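Local atomic coordinates of 1-pyrroline-5-carboxylate dehydrogenase (Thermus thermophilus, PDB entry 1UZB), a protein that probably catalyses the NAD(P)+-dependent oxidation of the proline breakdown intermediate 1-pyrroline-5-carboxylate, by way of its open-chain semialdehyde, to glutamate. Residues S59-V64 and E395-A400; E32-H37 and E63-T68; A181-P186 and A209-V214. One frame throughout, in Å; residues are numbered along the deposited sequence.

Contact 1: residues S59-V64 and E395-A400; sequences SAPSEV and EGYFIA
P61 wedges between E395 and Y397, and here the packing is close. Its CG lies 3.4 Å from E395 CG, where the proline ring and the glutamate methylenes lie alongside, running in opposite senses. From the Y397 side, the hydroxyl oxygen OH comes to 3.2 Å of P61 CB, and the apolar contact proper is P61 CB to Y397 CZ, 3.8 Å. The backbones also run close: G396 CA is 3.5 Å from S59 O, and the ring of F398 reaches the same S59 O with its CZ at 3.8 Å. P61 and S62 are the central residues of a type I beta turn, A60 to E63, that turns the corner between strands 52-57 and 64-69; Y397 centres an inverse gamma turn in the loop before strand 402-405. Toward solvent the contact slackens. E395 and S62 are exposed, and E395, with CG anti to its backbone N (chi1 -178°), stretches its carboxylate over the turn. The bond from S62 N to E395 OE1 is weak, 3.5 Å long, and S62 OG stands 3.1 Å from E395 OE1, its proton having another acceptor within reach.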
# COMPACT_ATOMS: atom_id res chain seq x y z
N SER A 59 19.07 -0.60 -50.75
CA SER A 59 19.40 -1.91 -51.32
C SER A 59 19.48 -1.82 -52.85
O SER A 59 20.04 -2.70 -53.50
CB SER A 59 18.34 -2.95 -50.92
OG SER A 59 18.39 -3.21 -49.53
N ALA A 60 18.92 -0.75 -53.40
CA ALA A 60 18.90 -0.49 -54.84
C ALA A 60 18.58 1.00 -54.96
O ALA A 60 17.45 1.38 -55.26
CB ALA A 60 17.82 -1.32 -55.52
N PRO A 61 19.58 1.86 -54.72
CA PRO A 61 19.44 3.32 -54.77
C PRO A 61 18.87 3.99 -56.02
O PRO A 61 18.62 5.19 -56.00
CB PRO A 61 20.84 3.82 -54.41
CG PRO A 61 21.72 2.74 -54.91
CD PRO A 61 20.99 1.49 -54.50
N SER A 62 18.66 3.23 -57.08
CA SER A 62 18.08 3.80 -58.29
C SER A 62 16.56 3.82 -58.12
O SER A 62 15.85 4.48 -58.88
CB SER A 62 18.45 2.96 -59.52
OG SER A 62 17.92 1.65 -59.43
N GLU A 63 16.08 3.11 -57.10
CA GLU A 63 14.65 3.04 -56.82
C GLU A 63 14.22 4.08 -55.80
O GLU A 63 14.80 4.19 -54.71
CB GLU A 63 14.28 1.65 -56.30
CG GLU A 63 14.86 0.50 -57.10
CD GLU A 63 14.30 -0.84 -56.68
OE1 GLU A 63 14.00 -1.01 -55.48
OE2 GLU A 63 14.17 -1.72 -57.55
N VAL A 64 13.18 4.83 -56.15
CA VAL A 64 12.64 5.86 -55.27
C VAL A 64 11.48 5.28 -54.46
O VAL A 64 10.42 4.97 -55.00
CB VAL A 64 12.12 7.07 -56.09
CG1 VAL A 64 11.49 8.10 -55.17
CG2 VAL A 64 13.27 7.68 -56.87
N GLU A 395 24.70 -2.44 -56.61
CA GLU A 395 24.32 -1.04 -56.54
C GLU A 395 24.07 -0.62 -55.09
O GLU A 395 24.38 0.50 -54.70
CB GLU A 395 23.05 -0.80 -57.37
CG GLU A 395 22.59 0.65 -57.42
CD GLU A 395 21.38 0.85 -58.32
OE1 GLU A 395 20.30 0.31 -58.01
OE2 GLU A 395 21.52 1.56 -59.33
N GLY A 396 23.51 -1.54 -54.31
CA GLY A 396 23.23 -1.26 -52.91
C GLY A 396 24.49 -0.93 -52.12
O GLY A 396 25.60 -1.25 -52.54
N TYR A 397 24.31 -0.30 -50.96
CA TYR A 397 25.44 0.08 -50.12
C TYR A 397 25.83 -1.08 -49.20
O TYR A 397 25.75 -0.97 -47.97
CB TYR A 397 25.07 1.32 -49.30
CG TYR A 397 24.48 2.43 -50.14
CD1 TYR A 397 23.22 2.95 -49.85
CD2 TYR A 397 25.17 2.94 -51.24
CE1 TYR A 397 22.66 3.96 -50.63
CE2 TYR A 397 24.62 3.95 -52.02
CZ TYR A 397 23.37 4.46 -51.71
OH TYR A 397 22.82 5.46 -52.48
N PHE A 398 26.26 -2.17 -49.80
CA PHE A 398 26.63 -3.37 -49.06
C PHE A 398 28.08 -3.41 -48.60
O PHE A 398 29.01 -3.33 -49.41
CB PHE A 398 26.33 -4.60 -49.91
CG PHE A 398 24.90 -4.67 -50.39
CD1 PHE A 398 23.85 -4.76 -49.49
CD2 PHE A 398 24.62 -4.66 -51.75
CE1 PHE A 398 22.53 -4.82 -49.93
CE2 PHE A 398 23.30 -4.72 -52.21
CZ PHE A 398 22.26 -4.80 -51.29
N ILE A 399 28.26 -3.55 -47.29
CA ILE A 399 29.59 -3.64 -46.69
C ILE A 399 29.66 -4.96 -45.93
O ILE A 399 28.73 -5.33 -45.20
CB ILE A 399 29.84 -2.47 -45.71
CG1 ILE A 399 29.75 -1.14 -46.46
CG2 ILE A 399 31.21 -2.62 -45.07
CD1 ILE A 399 29.94 0.08 -45.58
N ALA A 400 30.76 -5.68 -46.11
CA ALA A 400 30.94 -6.97 -45.45
C ALA A 400 31.26 -6.85 -43.97
O ALA A 400 31.91 -5.89 -43.54
CB ALA A 400 32.05 -7.75 -46.15

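Contact 2: residues E32-H37 and E63-T68; sequences EEFGRH and EVVGTT
T67 OG1 is gripped from two directions: H37 ND1 lies 2.7 Å away in a nearly straight bond (166°) whose donor could be either atom, and a water that also donates to G35 O sits 2.7 Å from T67 OG1. The hydroxyl arrives at the rim of the imidazole, close to its plane, the two side chains standing roughly perpendicular. With chi1 at -176° the H37 ring swings out opposite its amide nitrogen and across to T67, while D48 holds NE2 at the far side and so helps fix the ring's rotation. Next to this pair strand 36-42 joins strand 64-69 in parallel, the central pair of a four-stranded mixed sheet; T67 N donates to R36 O at 3.0 Å. On its other flank strand 64-69 carries a classic beta bulge, V65 and G66 both facing S55. The approach to the strand is a type II turn, E33 to R36, and from it G35 N reaches V65 O at 3.1 Å, coming from well above the carbonyl plane; a water also lies within hydrogen-bonding distance of this oxygen. F34 lays one ring face over V65, whose CA sits 4.0 Å from the ring centroid, almost on the normal, as a CH-pi contact. E63 OE1 comes to the edge of that ring, 3.6 Å from F34 CE2, with the carboxylate nearly perpendicular to it; N57 is that oxygen's hydrogen-bond partner. Along the turn, R36 NH1 pairs with E33 OE2 in a salt bridge of 2.6 Å, and both residues reach on to helix 213-226, R36 to E221 and E33 to K218.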
# COMPACT_ATOMS: atom_id res chain seq x y z
N GLU A 32 4.82 -1.86 -54.53
CA GLU A 32 3.92 -1.41 -55.59
C GLU A 32 3.50 0.04 -55.36
O GLU A 32 2.96 0.68 -56.26
CB GLU A 32 2.70 -2.33 -55.63
CG GLU A 32 3.03 -3.73 -56.14
CD GLU A 32 1.95 -4.76 -55.84
OE1 GLU A 32 2.10 -5.92 -56.28
OE2 GLU A 32 0.95 -4.42 -55.16
N GLU A 33 3.79 0.54 -54.17
CA GLU A 33 3.46 1.91 -53.78
C GLU A 33 4.64 2.87 -53.97
O GLU A 33 4.51 4.07 -53.75
CB GLU A 33 3.02 1.91 -52.31
CG GLU A 33 2.68 3.27 -51.73
CD GLU A 33 2.29 3.17 -50.26
OE1 GLU A 33 3.11 2.68 -49.46
OE2 GLU A 33 1.16 3.59 -49.92
N PHE A 34 5.78 2.33 -54.38
CA PHE A 34 6.97 3.15 -54.62
C PHE A 34 6.64 4.37 -55.48
O PHE A 34 5.93 4.26 -56.48
CB PHE A 34 8.05 2.32 -55.33
CG PHE A 34 9.00 1.60 -54.40
CD1 PHE A 34 8.61 1.24 -53.11
CD2 PHE A 34 10.27 1.23 -54.83
CE1 PHE A 34 9.47 0.53 -52.27
CE2 PHE A 34 11.14 0.52 -54.00
CZ PHE A 34 10.73 0.18 -52.71
N GLY A 35 7.16 5.53 -55.09
CA GLY A 35 6.91 6.74 -55.85
C GLY A 35 5.84 7.65 -55.27
O GLY A 35 5.67 8.78 -55.72
N ARG A 36 5.13 7.15 -54.26
CA ARG A 36 4.07 7.93 -53.62
C ARG A 36 4.63 9.21 -53.00
O ARG A 36 5.77 9.24 -52.54
CB ARG A 36 3.40 7.08 -52.54
CG ARG A 36 2.27 7.78 -51.80
CD ARG A 36 1.66 6.84 -50.77
NE ARG A 36 0.67 7.51 -49.93
CZ ARG A 36 0.09 6.95 -48.88
NH1 ARG A 36 0.40 5.71 -48.53
NH2 ARG A 36 -0.80 7.63 -48.17
N HIS A 37 3.82 10.26 -53.00
CA HIS A 37 4.23 11.55 -52.44
C HIS A 37 3.52 11.84 -51.12
O HIS A 37 2.30 11.75 -51.04
CB HIS A 37 3.93 12.68 -53.42
CG HIS A 37 4.40 14.02 -52.95
ND1 HIS A 37 5.73 14.35 -52.87
CD2 HIS A 37 3.71 15.10 -52.52
CE1 HIS A 37 5.85 15.58 -52.40
NE2 HIS A 37 4.63 16.06 -52.19
N GLU A 63 16.08 3.11 -57.10
CA GLU A 63 14.65 3.04 -56.82
C GLU A 63 14.22 4.08 -55.80
O GLU A 63 14.80 4.19 -54.71
CB GLU A 63 14.28 1.65 -56.30
CG GLU A 63 14.86 0.50 -57.10
CD GLU A 63 14.30 -0.84 -56.68
OE1 GLU A 63 14.00 -1.01 -55.48
OE2 GLU A 63 14.17 -1.72 -57.55
N VAL A 64 13.18 4.83 -56.15
CA VAL A 64 12.64 5.86 -55.27
C VAL A 64 11.48 5.28 -54.46
O VAL A 64 10.42 4.97 -55.00
CB VAL A 64 12.12 7.07 -56.09
CG1 VAL A 64 11.49 8.10 -55.17
CG2 VAL A 64 13.27 7.68 -56.87
N VAL A 65 11.70 5.12 -53.16
CA VAL A 65 10.66 4.58 -52.29
C VAL A 65 9.49 5.56 -52.25
O VAL A 65 8.33 5.16 -52.29
CB VAL A 65 11.20 4.35 -50.86
CG1 VAL A 65 10.07 3.87 -49.94
CG2 VAL A 65 12.32 3.31 -50.89
N GLY A 66 9.81 6.85 -52.18
CA GLY A 66 8.78 7.86 -52.15
C GLY A 66 9.39 9.24 -52.06
O GLY A 66 10.60 9.39 -51.92
N THR A 67 8.54 10.26 -52.16
CA THR A 67 9.02 11.63 -52.05
C THR A 67 8.14 12.32 -51.02
O THR A 67 7.03 11.86 -50.75
CB THR A 67 8.90 12.40 -53.38
OG1 THR A 67 7.52 12.50 -53.76
CG2 THR A 67 9.68 11.69 -54.48
N THR A 68 8.64 13.40 -50.44
CA THR A 68 7.86 14.14 -49.47
C THR A 68 8.04 15.62 -49.72
O THR A 68 8.94 16.04 -50.46
CB THR A 68 8.31 13.86 -48.02
OG1 THR A 68 9.60 14.44 -47.80
CG2 THR A 68 8.36 12.37 -47.75
O HOH W 1 5.98 5.10 -50.86
O HOH W 2 6.60 11.24 -55.92

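Contact 3: residues A181-P186 and A209-V214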
# COMPACT_ATOMS: atom_id res chain seq x y z
N ALA A 181 14.48 13.43 -34.83
CA ALA A 181 14.62 11.97 -34.82
C ALA A 181 15.73 11.38 -35.68
O ALA A 181 16.20 12.00 -36.64
CB ALA A 181 13.28 11.33 -35.19
N PRO A 182 16.14 10.14 -35.36
CA PRO A 182 17.19 9.42 -36.08
C PRO A 182 16.64 8.57 -37.22
O PRO A 182 15.44 8.29 -37.27
CB PRO A 182 17.80 8.56 -34.99
CG PRO A 182 16.59 8.13 -34.24
CD PRO A 182 15.77 9.41 -34.14
N TRP A 183 17.52 8.15 -38.12
CA TRP A 183 17.12 7.31 -39.24
C TRP A 183 17.23 5.82 -38.93
O TRP A 183 16.63 5.01 -39.63
CB TRP A 183 17.96 7.61 -40.49
CG TRP A 183 19.45 7.60 -40.28
CD1 TRP A 183 20.25 8.69 -40.09
CD2 TRP A 183 20.32 6.46 -40.26
NE1 TRP A 183 21.56 8.30 -39.96
CE2 TRP A 183 21.63 6.93 -40.06
CE3 TRP A 183 20.11 5.07 -40.40
CZ2 TRP A 183 22.74 6.08 -39.99
CZ3 TRP A 183 21.22 4.22 -40.33
CH2 TRP A 183 22.51 4.73 -40.13
N ASN A 184 17.97 5.46 -37.89
CA ASN A 184 18.14 4.03 -37.60
C ASN A 184 16.96 3.34 -36.93
O ASN A 184 16.80 2.13 -37.06
CB ASN A 184 19.45 3.81 -36.83
CG ASN A 184 19.40 4.30 -35.40
OD1 ASN A 184 18.67 5.23 -35.06
ND2 ASN A 184 20.21 3.67 -34.55
N PHE A 185 16.13 4.10 -36.21
CA PHE A 185 14.91 3.56 -35.60
C PHE A 185 13.87 4.63 -35.88
O PHE A 185 13.34 5.26 -34.97
CB PHE A 185 15.08 3.35 -34.09
CG PHE A 185 15.94 2.16 -33.75
CD1 PHE A 185 17.31 2.31 -33.60
CD2 PHE A 185 15.37 0.90 -33.63
CE1 PHE A 185 18.12 1.20 -33.33
CE2 PHE A 185 16.17 -0.22 -33.36
CZ PHE A 185 17.55 -0.06 -33.21
N PRO A 186 13.56 4.83 -37.17
CA PRO A 186 12.60 5.82 -37.67
C PRO A 186 11.12 5.62 -37.36
O PRO A 186 10.30 6.47 -37.70
CB PRO A 186 12.89 5.85 -39.16
CG PRO A 186 13.20 4.44 -39.45
CD PRO A 186 14.06 4.00 -38.28
N ALA A 209 14.40 12.08 -39.85
CA ALA A 209 15.73 12.05 -40.44
C ALA A 209 15.50 11.97 -41.95
O ALA A 209 14.55 11.33 -42.40
CB ALA A 209 16.51 10.84 -39.95
N GLU A 210 16.35 12.62 -42.73
CA GLU A 210 16.21 12.64 -44.19
C GLU A 210 16.04 11.28 -44.86
O GLU A 210 15.26 11.14 -45.79
CB GLU A 210 17.41 13.34 -44.84
CG GLU A 210 17.61 14.79 -44.46
CD GLU A 210 18.71 15.45 -45.27
OE1 GLU A 210 19.14 16.56 -44.89
OE2 GLU A 210 19.14 14.86 -46.28
N ASP A 211 16.78 10.28 -44.38
CA ASP A 211 16.73 8.94 -44.96
C ASP A 211 15.49 8.13 -44.61
O ASP A 211 15.27 7.06 -45.18
CB ASP A 211 17.97 8.14 -44.52
CG ASP A 211 19.25 8.68 -45.12
OD1 ASP A 211 19.38 8.67 -46.36
OD2 ASP A 211 20.14 9.11 -44.35
N ALA A 212 14.66 8.64 -43.70
CA ALA A 212 13.47 7.92 -43.28
C ALA A 212 12.21 8.77 -43.25
O ALA A 212 11.34 8.57 -42.40
CB ALA A 212 13.72 7.30 -41.91
N VAL A 213 12.08 9.70 -44.19
CA VAL A 213 10.91 10.57 -44.24
C VAL A 213 9.60 9.86 -44.61
O VAL A 213 8.53 10.27 -44.16
CB VAL A 213 11.13 11.74 -45.23
CG1 VAL A 213 12.25 12.63 -44.73
CG2 VAL A 213 11.44 11.21 -46.62
N VAL A 214 9.68 8.80 -45.41
CA VAL A 214 8.46 8.11 -45.80
C VAL A 214 7.79 7.38 -44.64
O VAL A 214 6.58 7.50 -44.44
CB VAL A 214 8.71 7.10 -46.95
CG1 VAL A 214 7.45 6.30 -47.23
CG2 VAL A 214 9.14 7.84 -48.20
O HOH W 3 13.24 9.88 -38.29
O HOH W 4 11.02 8.80 -39.45
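Two loops that follow parallel strands of one sheet, 165-180 and 203-207, meet here, each just ahead of a helix. In aldehyde dehydrogenases this beta-alpha-beta region belongs to the Rossmann-like cofactor-binding domain. The A209 methyl carries most of the contact: its CB lies 3.4 Å from W183 N and 3.5 Å from A181 O, and W183 CB packs against it at 3.6 Å. W183 CG sits between its own backbone N and carbonyl carbon (chi1 51°), so that the indole presents its edge to A209 CB. D211 CB follows beside W183 CB at 4.1 Å, a looser touch. A212 is the N-cap residue of helix 213-226, and its amide bonds back to A209 O, which closes the turn that leads into the helix. The A212 methyl presses on the ring of P186, with A212 CB only 3.2 Å from P186 CB, tighter than usual van der Waals contact. The backbones meet through water instead of directly. One water donates to P182 O and accepts from A209 N, 2.9 Å from that nitrogen; a second donates to both P186 O and A212 O. Helix 113-124 borders the same spot, L120 touching P186 and V124 touching A212.

How the contacts relate
From the N terminus the chain leaves helix 17-32, enters strand 36-42, and after two further strands returns along 64-69, where contact 2 closes a short loop of 25 residues. Contact 1 starts on the turn just before that strand, sharing E63 and V64 with contact 2, and closes only 330 residues later, at the loop ahead of strand 402-405. Contact 3 opens and closes within that long span and comes after contact 2 in series. Contact 2 rests on contact 3 where T68 and G66 pack against V213 and V214, tying the small four-stranded sheet to helix 213-226. Contact 1 ties the turn at the end of this sheet to the loop between strands 384-387 and 402-405 of the seven-stranded sheet.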